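Local coordinates for S12 family peptidase (Streptomyces sp. 82F2, PDB 3WWX), which hydrolyses amide bonds with D-stereospecificity, as an amidohydrolase of the serine beta-lactamase-like S12 peptidase family, at residues A[119-124]-A[132-137]; A[231-236]-A[304-309]; A[106-111]-A[163-168]. One frame throughout, in Å; residues are numbered along the deposited sequence.

Contact 1 of 3, residues A[119-124]-A[132-137]; sequences AKVFGP and DTWTPK. With DIA (octane 1,8-diamine), chain B.
Val121 and Lys120, of helix 115-121, meet the six-membered part of the Trp134 indole, and no hydrogen bond joins the two segments. Val121 turns CG2 to the indole, 4.0 Å from Trp134 CZ2, and the valine and the indole run alongside one another, pointing opposite ways. Its chi1 of 176° puts CG1 anti to the backbone N; CG1 then lies over one face of the Phe122 ring, so one valine serves two aromatic neighbours with its two branches. Lys120 meets the indole at the edge, CD lying 4.2 Å from Trp134 CH2 near the ring plane. A lysine suits the border of an indole because its methylene chain can flank an aromatic ring while the amine extends beyond it. The segments lie in the all-helical part of a serine beta-lactamase-like fold, and the 119-124 segment, through Phe122, borders the pocket that holds octane 1,8-diamine. Phe122 O accepts a hydrogen bond from N1 of the diamine at 2.9 Å, while the ring lends CE1 to the alkyl chain, 3.8 Å from C4. Trp134 also packs edge-to-face with Phe117, and at the start of helix 136-144 Thr135 is the N-cap, its OG1 bonded to Gln138 N.

Contact 2 of 3, residues A[231-236]-A[304-309]; sequences PSIAGA and GIHGSS. With DIA (octane 1,8-diamine), chain B.
The imidazole of His306 is shared between a protein methyl and a ligand: Ile233 CD1 comes within 3.6 Å of His306 CE1, while C2 of octane 1,8-diamine sits over one face of the ring, 3.5 Å from CD2. The methyl approaches obliquely. What fixes the ring's polar side is a hydrogen bond between NE2 and Val121 O, and Phe126 stacks on it as well. Ile233 holds CG1 between its backbone N and carbonyl carbon (chi1 53°), and from there the chain extends to the histidine. Its neighbour Ala234 brings CB to 4.1 Å from Ile305 CD1, the small methyl suiting a buried spot beside a branched side chain. Ile305 to Ser308 form a type II beta turn, the hairpin between strands 297-305 and 308-315 of the antiparallel sheet in this beta-lactamase-like fold; Gly307, with its positive phi, fits the turn. Across the contact, 231-236 opens with a 3-10 turn in which Pro231 O accepts from both Ala234 N and Gly235 N. Both strands of the hairpin also line the diamine pocket: Gly304 CA lies 3.5 Å from C7, a close approach that glycine, having no side chain, allows, and Ser309 CB is 3.7 Å from the amine N8.

Contact 3 of 3, residues A[106-111]-A[163-168]; sequences SGIYSY and FVLAGM
Two apolar pairs of quite different geometry carry this contact. Ile108 and Leu165 reach toward each other tip to tip, their CD1 methyls 3.6 Å apart, whereas Tyr111 and Val164 are roughly perpendicular. In the second pair one branch does the touching: Val164 CG2 lies 3.6 Å from Tyr111 CE1 and 3.8 Å from Tyr111 OH, so the methyl rests beside the hydroxyl-bearing end of the ring and meets it obliquely. Tyr111 has CG between its backbone N and carbonyl carbon (chi1 66°), a placement that carries the ring toward the helix. Its hydroxyl is hydrogen-bonded to Ile233 O, which satisfies the polar end of a buried tyrosine; this residue thus suits a site needing both a broad apolar surface and one polar atom. Ile108 has its CG1 anti to the carbonyl carbon, and with chi2 at 174° the chain is extended, sending CD1 out to the leucine methyl. Isoleucine and leucine fit here because each offers a long, purely apolar arm to a buried interface. The start of the irregular segment is folded by an ST turn: Ile108 N gives a nearly straight hydrogen bond to Ser106 OG, 3.1 Å long with an angle of 170° at the hydrogen. Gly107 between them has a positive phi, a region where glycine is at ease. Val164 and Leu165 are consecutive residues of helix 160-174, so adjacent positions on it serve the two pairs. Around them, helix 98-102 touches both Ile108 and Leu165 through Leu101, helix 136-144 supplies Leu139 against Tyr111 and Pro136 against Val164, and helix 55-68 packs against Phe163 and Ala166 of helix 160-174.

How the contacts relate
Along the chain, contact 1 is nested within the loop that contact 3 closes, and contact 2 follows both. Contacts 1 and 2 are the closest, with centres about 11 Å apart, and both touch octane 1,8-diamine; the centre of contact 3 lies about 16 Å from that of contact 1 and about 15 Å from that of contact 2. Helices 136-144 and 160-174, successive in the chain, link contacts 1 and 3 where Pro136 packs on Met168. The segment 231-236 touches both other contacts, so it ties the helical part of the beta-lactamase-like fold to the hairpin end of two interior strands of the sheet, with the diamine pocket lying between helical and sheet elements.

Contact 1 of 3, residues A[119-124]-A[132-137]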
loop_
_atom_site.group_PDB
_atom_site.type_symbol
_atom_site.label_atom_id
_atom_site.label_comp_id
_atom_site.label_asym_id
_atom_site.label_seq_id
_atom_site.Cartn_x
_atom_site.Cartn_y
_atom_site.Cartn_z
ATOM N N ALA A 119 0.569 -2.989 -21.115
ATOM C CA ALA A 119 1.610 -3.156 -22.117
ATOM C C ALA A 119 2.760 -2.184 -21.926
ATOM O O ALA A 119 3.914 -2.515 -22.232
ATOM C CB ALA A 119 1.018 -3.009 -23.509
ATOM N N LYS A 120 2.465 -0.984 -21.440
ATOM C CA LYS A 120 3.493 0.033 -21.241
ATOM C C LYS A 120 4.235 -0.144 -19.926
ATOM O O LYS A 120 5.412 0.151 -19.858
ATOM C CB LYS A 120 2.890 1.441 -21.270
ATOM C CG LYS A 120 2.420 1.898 -22.647
ATOM C CD LYS A 120 2.029 3.365 -22.565
ATOM C CE LYS A 120 1.496 3.921 -23.866
ATOM N NZ LYS A 120 0.153 3.368 -24.179
ATOM N N VAL A 121 3.549 -0.631 -18.895
ATOM C CA VAL A 121 4.062 -0.550 -17.534
ATOM C C VAL A 121 4.431 -1.889 -16.912
ATOM O O VAL A 121 5.406 -1.970 -16.156
ATOM C CB VAL A 121 3.043 0.199 -16.640
ATOM C CG1 VAL A 121 3.506 0.216 -15.164
ATOM C CG2 VAL A 121 2.881 1.593 -17.135
ATOM N N PHE A 122 3.681 -2.943 -17.209
ATOM C CA PHE A 122 3.883 -4.225 -16.514
ATOM C C PHE A 122 4.618 -5.283 -17.300
ATOM O O PHE A 122 5.170 -6.227 -16.714
ATOM C CB PHE A 122 2.549 -4.735 -15.976
ATOM C CG PHE A 122 1.987 -3.853 -14.883
ATOM C CD1 PHE A 122 2.772 -3.487 -13.794
ATOM C CD2 PHE A 122 0.711 -3.349 -14.962
ATOM C CE1 PHE A 122 2.276 -2.667 -12.801
ATOM C CE2 PHE A 122 0.211 -2.533 -13.970
ATOM C CZ PHE A 122 0.992 -2.182 -12.900
ATOM N N GLY A 123 4.653 -5.136 -18.613
ATOM C CA GLY A 123 5.371 -6.080 -19.454
ATOM C C GLY A 123 6.703 -5.518 -19.902
ATOM O O GLY A 123 7.179 -4.533 -19.351
ATOM N N PRO A 124 7.308 -6.125 -20.931
ATOM C CA PRO A 124 8.604 -5.637 -21.419
ATOM C C PRO A 124 8.599 -4.170 -21.879
ATOM O O PRO A 124 9.659 -3.533 -21.881
ATOM C CB PRO A 124 8.924 -6.595 -22.576
ATOM C CG PRO A 124 8.188 -7.855 -22.218
ATOM C CD PRO A 124 6.907 -7.386 -21.584
ATOM N N ASP A 132 8.334 7.464 -17.708
ATOM C CA ASP A 132 7.244 8.353 -18.145
ATOM C C ASP A 132 6.475 8.899 -16.942
ATOM O O ASP A 132 6.281 8.203 -15.925
ATOM C CB ASP A 132 6.261 7.608 -19.043
ATOM C CG ASP A 132 6.830 7.242 -20.398
ATOM O OD1 ASP A 132 8.008 7.522 -20.696
ATOM O OD2 ASP A 132 6.066 6.612 -21.142
ATOM N N THR A 133 6.066 10.160 -17.054
ATOM C CA THR A 133 5.268 10.805 -16.029
ATOM C C THR A 133 3.794 10.654 -16.319
ATOM O O THR A 133 3.325 10.981 -17.416
ATOM C CB THR A 133 5.620 12.288 -15.893
ATOM O OG1 THR A 133 6.952 12.395 -15.379
ATOM C CG2 THR A 133 4.663 12.991 -14.937
ATOM N N TRP A 134 3.079 10.157 -15.318
ATOM C CA TRP A 134 1.638 9.988 -15.369
ATOM C C TRP A 134 1.006 10.922 -14.376
ATOM O O TRP A 134 1.235 10.795 -13.166
ATOM C CB TRP A 134 1.241 8.558 -14.984
ATOM C CG TRP A 134 1.810 7.505 -15.867
ATOM C CD1 TRP A 134 3.072 6.990 -15.813
ATOM C CD2 TRP A 134 1.152 6.844 -16.941
ATOM N NE1 TRP A 134 3.236 6.047 -16.791
ATOM C CE2 TRP A 134 2.068 5.928 -17.491
ATOM C CE3 TRP A 134 -0.137 6.928 -17.485
ATOM C CZ2 TRP A 134 1.738 5.109 -18.572
ATOM C CZ3 TRP A 134 -0.456 6.122 -18.550
ATOM C CH2 TRP A 134 0.472 5.223 -19.084
ATOM N N THR A 135 0.182 11.847 -14.853
ATOM C CA THR A 135 -0.580 12.676 -13.933
ATOM C C THR A 135 -1.725 11.880 -13.329
ATOM O O THR A 135 -2.213 10.926 -13.916
ATOM C CB THR A 135 -1.175 13.899 -14.627
ATOM O OG1 THR A 135 -2.114 13.476 -15.618
ATOM C CG2 THR A 135 -0.078 14.744 -15.267
ATOM N N PRO A 136 -2.166 12.256 -12.128
ATOM C CA PRO A 136 -3.338 11.575 -11.576
ATOM C C PRO A 136 -4.521 11.626 -12.535
ATOM O O PRO A 136 -5.188 10.610 -12.718
ATOM C CB PRO A 136 -3.609 12.321 -10.275
ATOM C CG PRO A 136 -2.206 12.794 -9.851
ATOM C CD PRO A 136 -1.523 13.157 -11.157
ATOM N N LYS A 137 -4.781 12.758 -13.174
ATOM C CA LYS A 137 -5.916 12.819 -14.088
ATOM C C LYS A 137 -5.717 11.892 -15.290
ATOM O O LYS A 137 -6.693 11.337 -15.807
ATOM C CB LYS A 137 -6.212 14.268 -14.522
ATOM C CG LYS A 137 -5.051 14.982 -15.159
ATOM C CD LYS A 137 -5.406 16.453 -15.479
ATOM C CE LYS A 137 -4.226 17.178 -16.128
ATOM N NZ LYS A 137 -4.592 18.525 -16.649
HETATM N N1 DIA B . 5.206 -7.232 -14.022
HETATM C C1 DIA B . 5.753 -5.953 -13.705
HETATM C C2 DIA B . 5.926 -5.612 -12.240
HETATM C C3 DIA B . 4.893 -6.192 -11.332
HETATM C C4 DIA B . 4.006 -5.224 -10.579
HETATM C C5 DIA B . 4.097 -5.399 -9.086
HETATM C C6 DIA B . 3.922 -6.821 -8.613
HETATM C C7 DIA B . 4.191 -6.949 -7.148
HETATM C C8 DIA B . 3.779 -8.328 -6.711
HETATM N N8 DIA B . 4.458 -8.634 -5.501
#

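Contact 2 of 3, residues A[231-236]-A[304-309]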
loop_
_atom_site.group_PDB
_atom_site.type_symbol
_atom_site.label_atom_id
_atom_site.label_comp_id
_atom_site.label_asym_id
_atom_site.label_seq_id
_atom_site.Cartn_x
_atom_site.Cartn_y
_atom_site.Cartn_z
ATOM N N PRO A 231 7.689 6.831 -10.130
ATOM C CA PRO A 231 6.619 6.267 -9.299
ATOM C C PRO A 231 5.247 6.871 -9.523
ATOM O O PRO A 231 4.295 6.446 -8.836
ATOM C CB PRO A 231 7.076 6.580 -7.866
ATOM C CG PRO A 231 8.460 7.028 -7.963
ATOM C CD PRO A 231 8.680 7.557 -9.321
ATOM N N SER A 232 5.131 7.817 -10.460
ATOM C CA SER A 232 3.821 8.388 -10.760
ATOM C C SER A 232 2.848 7.373 -11.354
ATOM O O SER A 232 1.653 7.646 -11.410
ATOM C CB SER A 232 3.968 9.618 -11.654
ATOM O OG SER A 232 4.449 9.269 -12.937
ATOM N N ILE A 233 3.331 6.213 -11.797
ATOM C CA ILE A 233 2.421 5.137 -12.162
ATOM C C ILE A 233 1.508 4.737 -11.001
ATOM O O ILE A 233 0.428 4.193 -11.224
ATOM C CB ILE A 233 3.159 3.874 -12.632
ATOM C CG1 ILE A 233 4.204 3.424 -11.622
ATOM C CG2 ILE A 233 3.766 4.086 -14.024
ATOM C CD1 ILE A 233 4.722 1.986 -11.857
ATOM N N ALA A 234 1.950 5.006 -9.772
ATOM C CA ALA A 234 1.226 4.632 -8.555
ATOM C C ALA A 234 0.670 5.846 -7.787
ATOM O O ALA A 234 -0.468 5.822 -7.298
ATOM C CB ALA A 234 2.158 3.799 -7.666
ATOM N N GLY A 235 1.463 6.892 -7.648
ATOM C CA GLY A 235 1.059 8.042 -6.866
ATOM C C GLY A 235 0.487 7.661 -5.515
ATOM O O GLY A 235 1.083 6.873 -4.769
ATOM N N ALA A 236 -0.663 8.245 -5.189
ATOM C CA ALA A 236 -1.272 8.059 -3.874
ATOM C C ALA A 236 -1.785 6.633 -3.636
ATOM O O ALA A 236 -2.187 6.294 -2.524
ATOM C CB ALA A 236 -2.385 9.071 -3.671
ATOM N N GLY A 304 2.802 -4.141 -3.382
ATOM C CA GLY A 304 3.391 -4.678 -4.589
ATOM C C GLY A 304 3.630 -3.559 -5.597
ATOM O O GLY A 304 2.761 -2.737 -5.890
ATOM N N ILE A 305 4.852 -3.509 -6.108
ATOM C CA ILE A 305 5.226 -2.661 -7.209
ATOM C C ILE A 305 6.475 -3.351 -7.796
ATOM O O ILE A 305 6.961 -4.332 -7.240
ATOM C CB ILE A 305 5.447 -1.200 -6.730
ATOM C CG1 ILE A 305 5.622 -0.230 -7.897
ATOM C CG2 ILE A 305 6.624 -1.131 -5.788
ATOM C CD1 ILE A 305 5.364 1.223 -7.494
ATOM N N HIS A 306 6.973 -2.885 -8.929
ATOM C CA HIS A 306 8.044 -3.591 -9.641
ATOM C C HIS A 306 9.220 -3.961 -8.744
ATOM O O HIS A 306 9.839 -3.110 -8.135
ATOM C CB HIS A 306 8.580 -2.739 -10.781
ATOM C CG HIS A 306 7.537 -2.343 -11.766
ATOM N ND1 HIS A 306 6.434 -1.580 -11.425
ATOM C CD2 HIS A 306 7.440 -2.574 -13.092
ATOM C CE1 HIS A 306 5.695 -1.391 -12.492
ATOM N NE2 HIS A 306 6.291 -1.965 -13.524
ATOM N N GLY A 307 9.516 -5.249 -8.669
ATOM C CA GLY A 307 10.644 -5.742 -7.912
ATOM C C GLY A 307 10.553 -5.590 -6.412
ATOM O O GLY A 307 11.589 -5.639 -5.741
ATOM N N SER A 308 9.345 -5.422 -5.897
ATOM C CA SER A 308 9.201 -5.094 -4.491
ATOM C C SER A 308 7.889 -5.601 -3.912
ATOM O O SER A 308 6.818 -5.074 -4.211
ATOM C CB SER A 308 9.310 -3.591 -4.286
ATOM O OG SER A 308 9.383 -3.326 -2.888
ATOM N N SER A 309 7.993 -6.633 -3.086
ATOM C CA SER A 309 6.843 -7.204 -2.369
ATOM C C SER A 309 7.043 -6.882 -0.899
ATOM O O SER A 309 7.985 -7.379 -0.290
ATOM C CB SER A 309 6.762 -8.704 -2.580
ATOM O OG SER A 309 5.605 -9.234 -1.953
HETATM N N1 DIA B . 5.206 -7.232 -14.022
HETATM C C1 DIA B . 5.753 -5.953 -13.705
HETATM C C2 DIA B . 5.926 -5.612 -12.240
HETATM C C3 DIA B . 4.893 -6.192 -11.332
HETATM C C4 DIA B . 4.006 -5.224 -10.579
HETATM C C5 DIA B . 4.097 -5.399 -9.086
HETATM C C6 DIA B . 3.922 -6.821 -8.613
HETATM C C7 DIA B . 4.191 -6.949 -7.148
HETATM C C8 DIA B . 3.779 -8.328 -6.711
HETATM N N8 DIA B . 4.458 -8.634 -5.501
#

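Contact 3 of 3, residues A[106-111]-A[163-168]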
loop_
_atom_site.group_PDB
_atom_site.type_symbol
_atom_site.label_atom_id
_atom_site.label_comp_id
_atom_site.label_asym_id
_atom_site.label_seq_id
_atom_site.Cartn_x
_atom_site.Cartn_y
_atom_site.Cartn_z
ATOM N N SER A 106 -16.351 1.033 -4.265
ATOM C CA SER A 106 -16.832 1.942 -5.308
ATOM C C SER A 106 -17.215 1.243 -6.607
ATOM O O SER A 106 -18.134 1.703 -7.296
ATOM C CB SER A 106 -15.760 2.978 -5.625
ATOM O OG SER A 106 -14.680 2.298 -6.246
ATOM N N GLY A 107 -16.517 0.170 -6.956
ATOM C CA GLY A 107 -16.697 -0.493 -8.241
ATOM C C GLY A 107 -15.899 0.134 -9.374
ATOM O O GLY A 107 -16.023 -0.290 -10.523
ATOM N N ILE A 108 -15.085 1.141 -9.076
ATOM C CA ILE A 108 -14.383 1.867 -10.136
ATOM C C ILE A 108 -13.269 1.005 -10.757
ATOM O O ILE A 108 -12.439 0.419 -10.081
ATOM C CB ILE A 108 -13.794 3.192 -9.598
ATOM C CG1 ILE A 108 -14.900 4.127 -9.079
ATOM C CG2 ILE A 108 -12.924 3.855 -10.649
ATOM C CD1 ILE A 108 -14.390 5.368 -8.418
ATOM N N TYR A 109 -13.268 0.924 -12.077
ATOM C CA TYR A 109 -12.276 0.196 -12.843
ATOM C C TYR A 109 -10.875 0.604 -12.414
ATOM O O TYR A 109 -10.573 1.793 -12.337
ATOM C CB TYR A 109 -12.482 0.507 -14.330
ATOM C CG TYR A 109 -11.626 -0.283 -15.271
ATOM C CD1 TYR A 109 -10.287 0.017 -15.460
ATOM C CD2 TYR A 109 -12.172 -1.339 -16.012
ATOM C CE1 TYR A 109 -9.500 -0.731 -16.325
ATOM C CE2 TYR A 109 -11.387 -2.080 -16.885
ATOM C CZ TYR A 109 -10.047 -1.772 -17.018
ATOM O OH TYR A 109 -9.248 -2.481 -17.898
ATOM N N SER A 110 -10.055 -0.404 -12.176
ATOM C CA SER A 110 -8.659 -0.214 -11.773
ATOM C C SER A 110 -7.760 0.034 -12.993
ATOM O O SER A 110 -7.606 -0.838 -13.852
ATOM C CB SER A 110 -8.180 -1.440 -11.014
ATOM O OG SER A 110 -6.913 -1.169 -10.450
ATOM N N TYR A 111 -7.167 1.226 -13.073
ATOM C CA TYR A 111 -6.454 1.634 -14.288
ATOM C C TYR A 111 -5.281 0.708 -14.580
ATOM O O TYR A 111 -4.845 0.604 -15.725
ATOM C CB TYR A 111 -5.958 3.087 -14.210
ATOM C CG TYR A 111 -4.891 3.299 -13.148
ATOM C CD1 TYR A 111 -5.247 3.640 -11.854
ATOM C CD2 TYR A 111 -3.541 3.155 -13.432
ATOM C CE1 TYR A 111 -4.292 3.831 -10.862
ATOM C CE2 TYR A 111 -2.575 3.341 -12.428
ATOM C CZ TYR A 111 -2.974 3.681 -11.170
ATOM O OH TYR A 111 -2.048 3.880 -10.160
ATOM N N PHE A 163 -7.535 5.054 -5.063
ATOM C CA PHE A 163 -6.606 5.845 -4.257
ATOM C C PHE A 163 -5.940 6.967 -5.024
ATOM O O PHE A 163 -5.561 7.960 -4.416
ATOM C CB PHE A 163 -5.635 4.955 -3.497
ATOM C CG PHE A 163 -6.249 4.413 -2.229
ATOM C CD1 PHE A 163 -7.228 3.425 -2.287
ATOM C CD2 PHE A 163 -5.891 4.910 -0.995
ATOM C CE1 PHE A 163 -7.847 2.962 -1.150
ATOM C CE2 PHE A 163 -6.508 4.433 0.157
ATOM C CZ PHE A 163 -7.481 3.455 0.079
ATOM N N VAL A 164 -5.848 6.871 -6.346
ATOM C CA VAL A 164 -5.510 8.053 -7.131
ATOM C C VAL A 164 -6.593 9.137 -6.965
ATOM O O VAL A 164 -6.271 10.309 -6.739
ATOM C CB VAL A 164 -5.265 7.686 -8.602
ATOM C CG1 VAL A 164 -5.004 8.927 -9.436
ATOM C CG2 VAL A 164 -4.086 6.727 -8.691
ATOM N N LEU A 165 -7.859 8.757 -7.063
ATOM C CA LEU A 165 -8.965 9.678 -6.782
ATOM C C LEU A 165 -8.872 10.222 -5.354
ATOM O O LEU A 165 -9.041 11.421 -5.134
ATOM C CB LEU A 165 -10.294 8.964 -7.006
ATOM C CG LEU A 165 -10.591 8.696 -8.482
ATOM C CD1 LEU A 165 -11.675 7.690 -8.636
ATOM C CD2 LEU A 165 -10.930 10.007 -9.209
ATOM N N ALA A 166 -8.584 9.363 -4.377
ATOM C CA ALA A 166 -8.492 9.825 -2.995
ATOM C C ALA A 166 -7.411 10.906 -2.857
ATOM O O ALA A 166 -7.594 11.901 -2.140
ATOM C CB ALA A 166 -8.218 8.661 -2.080
ATOM N N GLY A 167 -6.275 10.733 -3.526
ATOM C CA GLY A 167 -5.242 11.742 -3.547
ATOM C C GLY A 167 -5.740 13.048 -4.143
ATOM O O GLY A 167 -5.404 14.131 -3.666
ATOM N N MET A 168 -6.517 12.953 -5.209
ATOM C CA MET A 168 -7.069 14.150 -5.836
ATOM C C MET A 168 -8.020 14.873 -4.872
ATOM O O MET A 168 -8.057 16.118 -4.855
ATOM C CB MET A 168 -7.771 13.781 -7.144
ATOM C CG MET A 168 -6.795 13.345 -8.202
ATOM S SD MET A 168 -7.569 12.547 -9.630
ATOM C CE MET A 168 -8.443 13.911 -10.323
#